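Local atomic coordinates of HhaI Restriction Endonuclease (Haemophilus parahaemolyticus, PDB entry 6UKF), a protein that probably cleaves double-stranded DNA as a sequence-specific type II restriction endonuclease, and is bound here to its cognate DNA with calcium. Residues K4-F9 / F129-G134; Y120-S125 / F139-F144; G203-F208 / L222-N227. All coordinates share one frame; numbering follows the deposited sequence.

Interaction 1 of 3, residues K4-F9 / F129-G134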
# COMPACT_ATOMS: atom_id res chain seq x y z
N LYS A 4 -0.56 9.68 -6.21
CA LYS A 4 0.45 9.63 -7.27
C LYS A 4 1.05 11.01 -7.51
O LYS A 4 2.27 11.15 -7.62
CB LYS A 4 -0.16 9.07 -8.56
CG LYS A 4 -0.64 7.63 -8.43
CD LYS A 4 -1.17 7.11 -9.75
CE LYS A 4 -1.73 5.71 -9.59
N GLU A 5 0.20 12.03 -7.58
CA GLU A 5 0.69 13.40 -7.70
C GLU A 5 1.52 13.80 -6.49
O GLU A 5 2.51 14.52 -6.62
CB GLU A 5 -0.50 14.34 -7.87
CG GLU A 5 -1.31 14.08 -9.13
CD GLU A 5 -2.76 14.52 -9.03
OE1 GLU A 5 -3.15 15.03 -8.03
OE2 GLU A 5 -3.55 14.28 -10.07
N PHE A 6 1.13 13.32 -5.31
CA PHE A 6 1.87 13.64 -4.09
C PHE A 6 3.28 13.07 -4.14
O PHE A 6 4.24 13.73 -3.74
CB PHE A 6 1.13 13.09 -2.88
CG PHE A 6 1.77 13.45 -1.57
CD1 PHE A 6 1.57 14.70 -1.01
CD2 PHE A 6 2.58 12.54 -0.91
CE1 PHE A 6 2.16 15.03 0.19
CE2 PHE A 6 3.17 12.88 0.30
CZ PHE A 6 2.96 14.12 0.84
N GLU A 7 3.43 11.83 -4.62
CA GLU A 7 4.75 11.23 -4.69
C GLU A 7 5.65 11.98 -5.68
O GLU A 7 6.84 12.18 -5.41
CB GLU A 7 4.64 9.75 -5.03
CG GLU A 7 3.99 8.95 -3.91
CD GLU A 7 3.97 7.45 -4.14
OE1 GLU A 7 4.30 7.03 -5.21
OE2 GLU A 7 3.59 6.66 -3.14
N VAL A 8 5.09 12.42 -6.80
CA VAL A 8 5.86 13.24 -7.74
C VAL A 8 6.25 14.56 -7.10
O VAL A 8 7.38 15.05 -7.26
CB VAL A 8 5.06 13.44 -9.04
CG1 VAL A 8 5.77 14.42 -9.97
CG2 VAL A 8 4.84 12.10 -9.75
N PHE A 9 5.31 15.18 -6.38
CA PHE A 9 5.56 16.40 -5.63
C PHE A 9 6.75 16.23 -4.68
O PHE A 9 7.63 17.09 -4.60
CB PHE A 9 4.26 16.72 -4.88
CG PHE A 9 4.27 17.99 -4.06
CD1 PHE A 9 4.62 19.21 -4.62
CD2 PHE A 9 3.85 17.95 -2.74
CE1 PHE A 9 4.59 20.37 -3.84
CE2 PHE A 9 3.81 19.10 -1.98
CZ PHE A 9 4.18 20.30 -2.53
N PHE A 129 11.27 8.80 5.83
CA PHE A 129 9.96 9.09 5.28
C PHE A 129 9.92 10.57 4.91
O PHE A 129 10.60 11.40 5.52
CB PHE A 129 8.86 8.81 6.30
CG PHE A 129 8.42 7.37 6.36
CD1 PHE A 129 9.31 6.37 6.73
CD2 PHE A 129 7.11 7.02 6.06
CE1 PHE A 129 8.89 5.04 6.78
CE2 PHE A 129 6.70 5.70 6.12
CZ PHE A 129 7.59 4.71 6.48
N ILE A 130 9.11 10.89 3.90
CA ILE A 130 8.81 12.27 3.55
C ILE A 130 7.29 12.42 3.50
O ILE A 130 6.59 11.56 2.97
CB ILE A 130 9.47 12.71 2.22
CG1 ILE A 130 9.17 14.18 1.94
CG2 ILE A 130 9.03 11.82 1.06
CD1 ILE A 130 10.03 14.78 0.85
N THR A 131 6.80 13.50 4.09
CA THR A 131 5.39 13.83 4.07
C THR A 131 5.28 15.35 3.98
O THR A 131 6.28 16.05 3.80
CB THR A 131 4.66 13.20 5.27
OG1 THR A 131 3.25 13.41 5.15
CG2 THR A 131 5.14 13.80 6.58
N SER A 132 4.06 15.86 4.10
CA SER A 132 3.86 17.30 4.03
C SER A 132 2.59 17.67 4.77
O SER A 132 1.57 16.99 4.65
CB SER A 132 3.77 17.78 2.58
OG SER A 132 3.30 19.12 2.52
N ASN A 133 2.66 18.75 5.55
CA ASN A 133 1.50 19.37 6.17
C ASN A 133 1.29 20.78 5.62
O ASN A 133 0.69 21.63 6.28
CB ASN A 133 1.64 19.40 7.69
CG ASN A 133 2.79 20.27 8.15
OD1 ASN A 133 3.51 20.85 7.34
ND2 ASN A 133 2.96 20.38 9.46
N GLY A 134 1.78 21.03 4.40
CA GLY A 134 1.94 22.35 3.86
C GLY A 134 3.40 22.73 3.66
O GLY A 134 3.72 23.46 2.72

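Interaction 2 of 3, residues Y120-S125 / F139-F144. With EDO (1,2-ethanediol), chain I; nucleotides of chain B.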
# COMPACT_ATOMS: atom_id res chain seq x y z
N TYR A 120 9.70 -3.34 9.90
CA TYR A 120 9.37 -3.65 8.52
C TYR A 120 10.08 -2.72 7.55
O TYR A 120 10.71 -3.17 6.59
CB TYR A 120 7.85 -3.56 8.32
CG TYR A 120 7.44 -3.74 6.89
CD1 TYR A 120 7.58 -4.97 6.26
CD2 TYR A 120 6.92 -2.69 6.16
CE1 TYR A 120 7.22 -5.15 4.95
CE2 TYR A 120 6.54 -2.85 4.84
CZ TYR A 120 6.70 -4.09 4.24
OH TYR A 120 6.33 -4.27 2.93
N TYR A 121 10.01 -1.41 7.79
CA TYR A 121 10.61 -0.48 6.85
C TYR A 121 12.13 -0.55 6.89
O TYR A 121 12.78 -0.46 5.84
CB TYR A 121 10.04 0.93 7.04
CG TYR A 121 8.65 0.98 6.45
CD1 TYR A 121 8.47 1.15 5.09
CD2 TYR A 121 7.53 0.80 7.24
CE1 TYR A 121 7.21 1.16 4.53
CE2 TYR A 121 6.26 0.82 6.70
CZ TYR A 121 6.10 1.00 5.34
OH TYR A 121 4.84 1.01 4.79
N LYS A 122 12.73 -0.78 8.06
CA LYS A 122 14.17 -1.04 8.09
C LYS A 122 14.52 -2.25 7.23
O LYS A 122 15.53 -2.25 6.52
CB LYS A 122 14.63 -1.26 9.53
CG LYS A 122 14.64 -0.01 10.41
CD LYS A 122 14.91 -0.38 11.86
CE LYS A 122 14.81 0.82 12.78
NZ LYS A 122 15.01 0.44 14.20
N SER A 123 13.69 -3.30 7.28
CA SER A 123 13.97 -4.51 6.52
C SER A 123 13.91 -4.26 5.02
O SER A 123 14.52 -5.02 4.25
CB SER A 123 12.97 -5.61 6.90
OG SER A 123 11.76 -5.49 6.17
N LYS A 124 13.21 -3.23 4.58
CA LYS A 124 13.14 -2.87 3.17
C LYS A 124 14.11 -1.76 2.81
O LYS A 124 14.00 -1.17 1.72
CB LYS A 124 11.71 -2.46 2.80
CG LYS A 124 10.65 -3.49 3.18
CD LYS A 124 10.99 -4.87 2.62
CE LYS A 124 9.96 -5.90 3.06
NZ LYS A 124 10.44 -7.28 2.78
N SER A 125 15.08 -1.47 3.68
CA SER A 125 16.08 -0.43 3.45
C SER A 125 15.46 0.95 3.28
O SER A 125 16.03 1.82 2.62
CB SER A 125 16.99 -0.76 2.27
OG SER A 125 17.58 -2.04 2.40
N PHE A 139 12.04 12.67 7.82
CA PHE A 139 12.47 12.17 9.12
C PHE A 139 12.95 10.74 9.01
O PHE A 139 12.47 9.98 8.16
CB PHE A 139 11.37 12.29 10.18
CG PHE A 139 10.15 11.46 9.89
CD1 PHE A 139 10.08 10.14 10.30
CD2 PHE A 139 9.06 12.01 9.24
CE1 PHE A 139 8.96 9.38 10.05
CE2 PHE A 139 7.93 11.26 8.99
CZ PHE A 139 7.88 9.94 9.40
N PRO A 140 13.88 10.33 9.87
CA PRO A 140 14.37 8.95 9.86
C PRO A 140 13.39 8.01 10.52
O PRO A 140 12.66 8.37 11.44
CB PRO A 140 15.67 9.05 10.67
CG PRO A 140 15.40 10.14 11.64
CD PRO A 140 14.54 11.14 10.92
N ILE A 141 13.40 6.76 10.04
CA ILE A 141 12.45 5.75 10.52
C ILE A 141 12.50 5.59 12.03
O ILE A 141 11.47 5.33 12.66
CB ILE A 141 12.69 4.42 9.76
CG1 ILE A 141 11.70 3.33 10.19
CG2 ILE A 141 14.12 3.91 9.95
CD1 ILE A 141 10.25 3.68 9.99
N GLU A 142 13.67 5.76 12.64
CA GLU A 142 13.78 5.56 14.08
C GLU A 142 12.96 6.56 14.89
O GLU A 142 12.75 6.33 16.09
CB GLU A 142 15.25 5.60 14.53
CG GLU A 142 15.98 6.88 14.17
CD GLU A 142 16.78 6.77 12.89
OE1 GLU A 142 17.78 7.50 12.76
OE2 GLU A 142 16.42 5.97 11.99
N HIS A 143 12.50 7.66 14.29
CA HIS A 143 11.72 8.67 15.00
C HIS A 143 10.26 8.72 14.55
O HIS A 143 9.58 9.72 14.79
CB HIS A 143 12.37 10.04 14.88
CG HIS A 143 13.64 10.16 15.66
ND1 HIS A 143 14.36 11.33 15.73
CD2 HIS A 143 14.31 9.25 16.41
CE1 HIS A 143 15.43 11.14 16.48
NE2 HIS A 143 15.42 9.89 16.91
N PHE A 144 9.78 7.64 13.94
CA PHE A 144 8.44 7.61 13.34
C PHE A 144 7.36 8.11 14.29
O PHE A 144 6.46 8.84 13.88
CB PHE A 144 8.14 6.17 12.91
CG PHE A 144 6.97 6.04 11.99
CD1 PHE A 144 7.14 6.12 10.63
CD2 PHE A 144 5.70 5.83 12.49
CE1 PHE A 144 6.07 6.00 9.77
CE2 PHE A 144 4.62 5.71 11.64
CZ PHE A 144 4.81 5.79 10.28
C1 EDO I . 19.80 0.13 -0.36
O1 EDO I . 19.99 0.39 1.04
C2 EDO I . 20.29 -1.27 -0.71
O2 EDO I . 19.46 -2.25 -0.07
P DG B 8 3.55 -2.82 1.49
OP1 DG B 8 4.91 -2.34 1.83
OP2 DG B 8 2.49 -2.82 2.53
O5' DG B 8 3.06 -1.96 0.25
C5' DG B 8 3.94 -1.77 -0.85
C4' DG B 8 3.26 -1.02 -1.97
O4' DG B 8 2.24 -1.85 -2.56
C3' DG B 8 2.54 0.24 -1.54
O3' DG B 8 3.42 1.31 -1.51
C2' DG B 8 1.46 0.40 -2.59
C1' DG B 8 1.13 -1.04 -2.93
N9 DG B 8 -0.05 -1.59 -2.26
C8 DG B 8 -0.08 -2.29 -1.08
N7 DG B 8 -1.28 -2.72 -0.76
C5 DG B 8 -2.08 -2.28 -1.81
C6 DG B 8 -3.47 -2.44 -2.03
O6 DG B 8 -4.30 -3.03 -1.32
N1 DG B 8 -3.88 -1.84 -3.21
C2 DG B 8 -3.05 -1.17 -4.08
N2 DG B 8 -3.62 -0.65 -5.17
N3 DG B 8 -1.75 -1.01 -3.88
C4 DG B 8 -1.34 -1.59 -2.74

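Interaction 3 of 3, residues G203-F208 / L222-N227. With nucleotides of chain B; nucleotides of chain C.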
# COMPACT_ATOMS: atom_id res chain seq x y z
N GLY A 203 -18.88 -12.30 -16.67
CA GLY A 203 -19.17 -13.41 -17.56
C GLY A 203 -18.22 -14.57 -17.37
O GLY A 203 -17.00 -14.38 -17.29
N ASP A 204 -18.76 -15.79 -17.30
CA ASP A 204 -17.95 -17.00 -17.21
C ASP A 204 -17.05 -16.98 -15.98
O ASP A 204 -15.86 -17.30 -16.03
CB ASP A 204 -17.15 -17.23 -18.49
CG ASP A 204 -16.95 -18.69 -18.80
OD1 ASP A 204 -17.93 -19.46 -18.66
OD2 ASP A 204 -15.83 -19.08 -19.17
N ASP A 205 -17.63 -16.60 -14.84
CA ASP A 205 -16.93 -16.55 -13.56
C ASP A 205 -15.75 -15.58 -13.59
O ASP A 205 -14.73 -15.79 -12.94
CB ASP A 205 -16.50 -17.93 -13.07
CG ASP A 205 -15.84 -17.88 -11.70
OD1 ASP A 205 -14.67 -18.30 -11.59
OD2 ASP A 205 -16.48 -17.39 -10.75
N LYS A 206 -15.88 -14.49 -14.35
CA LYS A 206 -14.92 -13.41 -14.32
C LYS A 206 -15.67 -12.09 -14.20
O LYS A 206 -16.62 -11.84 -14.95
CB LYS A 206 -14.02 -13.40 -15.56
CG LYS A 206 -12.94 -14.48 -15.53
CD LYS A 206 -11.88 -14.26 -16.60
CE LYS A 206 -10.72 -15.24 -16.44
NZ LYS A 206 -11.10 -16.63 -16.80
N ASP A 207 -15.26 -11.27 -13.24
CA ASP A 207 -15.77 -9.92 -13.09
C ASP A 207 -14.78 -8.98 -13.77
O ASP A 207 -13.59 -8.96 -13.42
CB ASP A 207 -15.92 -9.55 -11.62
CG ASP A 207 -16.86 -10.49 -10.88
OD1 ASP A 207 -17.82 -10.90 -11.44
OD2 ASP A 207 -16.56 -10.81 -9.62
N PHE A 208 -15.26 -8.22 -14.75
CA PHE A 208 -14.41 -7.33 -15.53
C PHE A 208 -14.65 -5.89 -15.08
O PHE A 208 -15.74 -5.53 -14.63
CB PHE A 208 -14.71 -7.45 -17.03
CG PHE A 208 -14.47 -8.83 -17.58
CD1 PHE A 208 -13.20 -9.25 -17.90
CD2 PHE A 208 -15.53 -9.70 -17.78
CE1 PHE A 208 -12.98 -10.52 -18.41
CE2 PHE A 208 -15.32 -10.97 -18.29
CZ PHE A 208 -14.04 -11.38 -18.60
N LEU A 222 -11.10 -8.71 -12.19
CA LEU A 222 -11.02 -8.53 -10.75
C LEU A 222 -10.79 -9.88 -10.06
O LEU A 222 -11.06 -10.95 -10.62
CB LEU A 222 -12.29 -7.87 -10.23
CG LEU A 222 -12.63 -6.54 -10.91
CD1 LEU A 222 -13.88 -5.90 -10.31
CD2 LEU A 222 -11.46 -5.56 -10.85
N SER A 223 -10.29 -9.81 -8.84
CA SER A 223 -9.90 -10.99 -8.08
C SER A 223 -11.12 -11.69 -7.50
O SER A 223 -12.21 -11.12 -7.39
CB SER A 223 -8.98 -10.59 -6.93
OG SER A 223 -8.56 -11.72 -6.19
N ASN A 224 -10.92 -12.95 -7.11
CA ASN A 224 -11.88 -13.70 -6.32
C ASN A 224 -11.31 -14.06 -4.95
O ASN A 224 -11.88 -14.90 -4.25
CB ASN A 224 -12.32 -14.97 -7.07
CG ASN A 224 -13.10 -14.66 -8.33
OD1 ASN A 224 -13.93 -13.75 -8.37
ND2 ASN A 224 -12.85 -15.43 -9.39
N THR A 225 -10.19 -13.45 -4.55
CA THR A 225 -9.53 -13.74 -3.29
C THR A 225 -9.89 -12.67 -2.27
O THR A 225 -9.71 -11.47 -2.53
CB THR A 225 -8.01 -13.79 -3.49
OG1 THR A 225 -7.68 -14.76 -4.50
CG2 THR A 225 -7.31 -14.15 -2.19
N PHE A 226 -10.38 -13.10 -1.11
CA PHE A 226 -10.92 -12.21 -0.08
C PHE A 226 -10.32 -12.54 1.28
O PHE A 226 -11.03 -12.77 2.26
CB PHE A 226 -12.45 -12.28 -0.01
CG PHE A 226 -13.14 -11.70 -1.21
CD1 PHE A 226 -13.58 -10.39 -1.20
CD2 PHE A 226 -13.37 -12.48 -2.33
CE1 PHE A 226 -14.23 -9.86 -2.30
CE2 PHE A 226 -14.01 -11.95 -3.43
CZ PHE A 226 -14.45 -10.64 -3.41
N ASN A 227 -9.00 -12.62 1.35
CA ASN A 227 -8.35 -12.91 2.62
C ASN A 227 -8.25 -11.64 3.48
O ASN A 227 -8.47 -10.52 3.01
CB ASN A 227 -6.98 -13.54 2.39
CG ASN A 227 -7.08 -14.95 1.83
OD1 ASN A 227 -8.11 -15.62 1.99
ND2 ASN A 227 -6.02 -15.42 1.18
P DA B 5 -6.09 -17.98 -3.45
OP1 DA B 5 -6.08 -19.12 -2.51
OP2 DA B 5 -7.36 -17.26 -3.74
O5' DA B 5 -5.01 -16.93 -2.95
C5' DA B 5 -3.68 -17.37 -2.77
C4' DA B 5 -2.74 -16.19 -2.61
O4' DA B 5 -2.70 -15.43 -3.83
C3' DA B 5 -3.15 -15.20 -1.52
O3' DA B 5 -2.24 -15.33 -0.45
C2' DA B 5 -3.09 -13.81 -2.19
C1' DA B 5 -2.35 -14.11 -3.50
N9 DA B 5 -2.70 -13.27 -4.63
C8 DA B 5 -3.92 -13.15 -5.22
N7 DA B 5 -3.93 -12.34 -6.25
C5 DA B 5 -2.61 -11.93 -6.36
C6 DA B 5 -1.95 -11.06 -7.25
N6 DA B 5 -2.57 -10.44 -8.26
N1 DA B 5 -0.63 -10.87 -7.08
C2 DA B 5 -0.01 -11.50 -6.07
N3 DA B 5 -0.52 -12.33 -5.16
C4 DA B 5 -1.84 -12.50 -5.37
P DC C 6 -12.19 -4.12 -6.83
OP1 DC C 6 -13.58 -3.60 -6.82
OP2 DC C 6 -11.96 -5.57 -7.01
O5' DC C 6 -11.35 -3.36 -7.96
C5' DC C 6 -11.49 -1.96 -8.12
C4' DC C 6 -10.17 -1.29 -8.43
O4' DC C 6 -9.32 -1.30 -7.24
C3' DC C 6 -9.32 -1.96 -9.52
O3' DC C 6 -8.59 -0.95 -10.22
C2' DC C 6 -8.42 -2.89 -8.72
C1' DC C 6 -8.12 -2.01 -7.52
N1 DC C 6 -7.70 -2.72 -6.28
C2 DC C 6 -6.75 -2.11 -5.46
O2 DC C 6 -6.27 -1.02 -5.80
N3 DC C 6 -6.36 -2.74 -4.32
C4 DC C 6 -6.90 -3.91 -3.99
N4 DC C 6 -6.49 -4.49 -2.85
C5 DC C 6 -7.89 -4.54 -4.80
C6 DC C 6 -8.26 -3.91 -5.93
P DG B 6 -2.41 -14.50 0.90
OP1 DG B 6 -1.86 -15.36 1.97
OP2 DG B 6 -3.79 -13.98 1.01
O5' DG B 6 -1.43 -13.26 0.69
C5' DG B 6 -0.06 -13.51 0.46
C4' DG B 6 0.68 -12.21 0.21
O4' DG B 6 0.26 -11.66 -1.08
C3' DG B 6 0.42 -11.10 1.24
O3' DG B 6 1.66 -10.49 1.54
C2' DG B 6 -0.56 -10.17 0.54
C1' DG B 6 -0.13 -10.31 -0.91
N9 DG B 6 -1.16 -10.02 -1.90
C8 DG B 6 -2.47 -10.42 -1.90
N7 DG B 6 -3.14 -10.02 -2.94
C5 DG B 6 -2.21 -9.31 -3.69
C6 DG B 6 -2.35 -8.63 -4.93
O6 DG B 6 -3.36 -8.52 -5.64
N1 DG B 6 -1.15 -8.03 -5.33
C2 DG B 6 0.02 -8.09 -4.63
N2 DG B 6 1.07 -7.46 -5.18
N3 DG B 6 0.17 -8.72 -3.48
C4 DG B 6 -0.98 -9.30 -3.07
O HOH W 1 -14.45 -9.93 -8.33
O HOH W 2 -13.32 -12.12 -11.45

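Interaction 1 of 3, residues K4-F9 / F129-G134
The ring of Phe6 meets the end of strand 126-132 edge-on, its far corner set against the backbone where Thr131 joins Ser132. Phe6 CZ lies 3.9 Å from Ser132 N, and the nitrogen sits in the plane of the ring, so the rim and not a face is used. The next ring atom, Phe6 CE1, touches Ser132 CB at 4.0 Å. Thr131 adds mostly backbone, its CA being 4.1 Å from Phe6 CZ. With CG of Phe6 opposite its own backbone N (chi1 -176°), the ring extends from the helix toward the strand and presents its CZ-CE1 edge. Beneath this aromatic edge Ser132 N is buried and has no hydrogen-bond partner in the model. The hydroxyl of Ser132 is occupied differently: OG accepts from Gly134 N at 3.1 Å, with an N-H...O angle of 157°, forming an ST turn at the end of the strand. Phe9, one helical turn after Phe6, flanks the patch, and its ring also meets that of Phe136. Thr131 directs its side chain away from the helix, where OG1 is hydrogen-bonded to Lys48 O and the residue packs on Leu236 of strand 228-236. Helix 3-18 is thus laid against one side of the mixed sheet near the end of strand 126-132, which runs between the parallel strand 43-47 and the antiparallel strand 136-140; Phe6 also touches Met49 in the loop beyond strand 43-47.

Interaction 2 of 3, residues Y120-S125 / F139-F144
This is an apolar contact between the last turn of helix 110-123 and the short 3-10 turn that follows strand 136-140, with Ile141 fitted against Tyr121 and Lys122. The two branches of Ile141 divide the work. Its CG1 branch, opposite the backbone N (chi1 -179°), carries CD1 to within 4.0 Å of Tyr121 CB. The other branch ends at CG2, 4.0 Å from Lys122 CG, and so meets the aliphatic stem of the lysine, whose extended chain crosses the isoleucine at a slant. Beyond the stem the charges remain apart: Lys122 NZ is 6.1 Å from Glu142 OE2, too far for a bond, though a weak attraction is plausible. The helix ends just after these residues in a Schellman motif, with Ser125 as its C-prime residue: Ser125 N is bonded to Lys122 O and Val126 N to Tyr121 O, while Ser123 OG donates to Tyr120 O at 2.6 Å. Tyr120 faces the DNA instead of Ile141; its OH donates to OP1 of DG8 of chain B at 2.6 Å, the phosphate oxygen lying near the ring plane. CD2 of Tyr120 also rests over one face of the Tyr121 ring, near its rim, linking the phosphate-binding tyrosine to the one that packs on Ile141. Strand 126-132 runs directly from this helix end and pairs with strand 136-140, while Tyr121 and Phe144 both reach Cys54 of strand 51-62, and His143 and Pro140 lean on helix 242-255.

Interaction 3 of 3, residues G203-F208 / L222-N227
A loop that grips the DNA backbone begins here, where the antiparallel pairing of strands 207-212 and 217-221, in a four-stranded sheet, comes to its end and Leu222 is still tied to Asp207. Leu222 N donates to Asp207 O at 2.8 Å, the last direct backbone bond between the two segments. The reverse bond of the pair is opened and bridged by a water. That water accepts from Asp207 N at 2.8 Å and donates to Leu222 O at 2.7 Å. Another water lies between the carboxylate and the departing chain, 2.6 Å from Asp207 OD2 and 2.7 Å from Ser223 O; the second carboxylate oxygen, OD1, is hydrogen-bonded to Ser202 OG. Leu222 sets its branches against the backbone of DNA chain C, CD2 lying 3.6 Å from O5' of DC6 of chain C. The Asn224 side chain lies near Asp205 and Asp207, in loose contact with both. An ST turn, in which Ser223 OG accepts from Thr225 N, then leads the chain to two successive phosphates. Thr225 OG1 donates to OP2 of DA5 of chain B at 2.6 Å, and its CG2 packs on the same nucleotide. Asn227 ND2 reaches OP2 of DG6 of chain B at 2.7 Å, almost in line at 175°. The site is a water-mediated end of antiparallel strand pairing that runs into the linker from strand 217-221 to strand 228-236, whose Thr and Asn side chains bond adjacent phosphates, a common mode of sequence-independent DNA backbone contact.

Interactions 1 and 2 belong to one unit: their centres are about 17 Å apart, and strands 126-132 and 136-140 are neighbours in the same sheet. Phe129 joins them. Its N lies 2.9 Å from Phe139 O, a probable hydrogen bond, and its ring packs among Tyr121, Ile141 and Phe144. Interaction 3 is remote, its centre about 33 Å from that of interaction 1 and 36 Å from that of interaction 2, on the other side of the chain's centre. The DNA connects the regions: 120-125 holds a phosphate of chain B, and 222-227 holds two earlier ones. The calcium site includes Ser151 and Thr153 on strand 148-156, outside all three contacts.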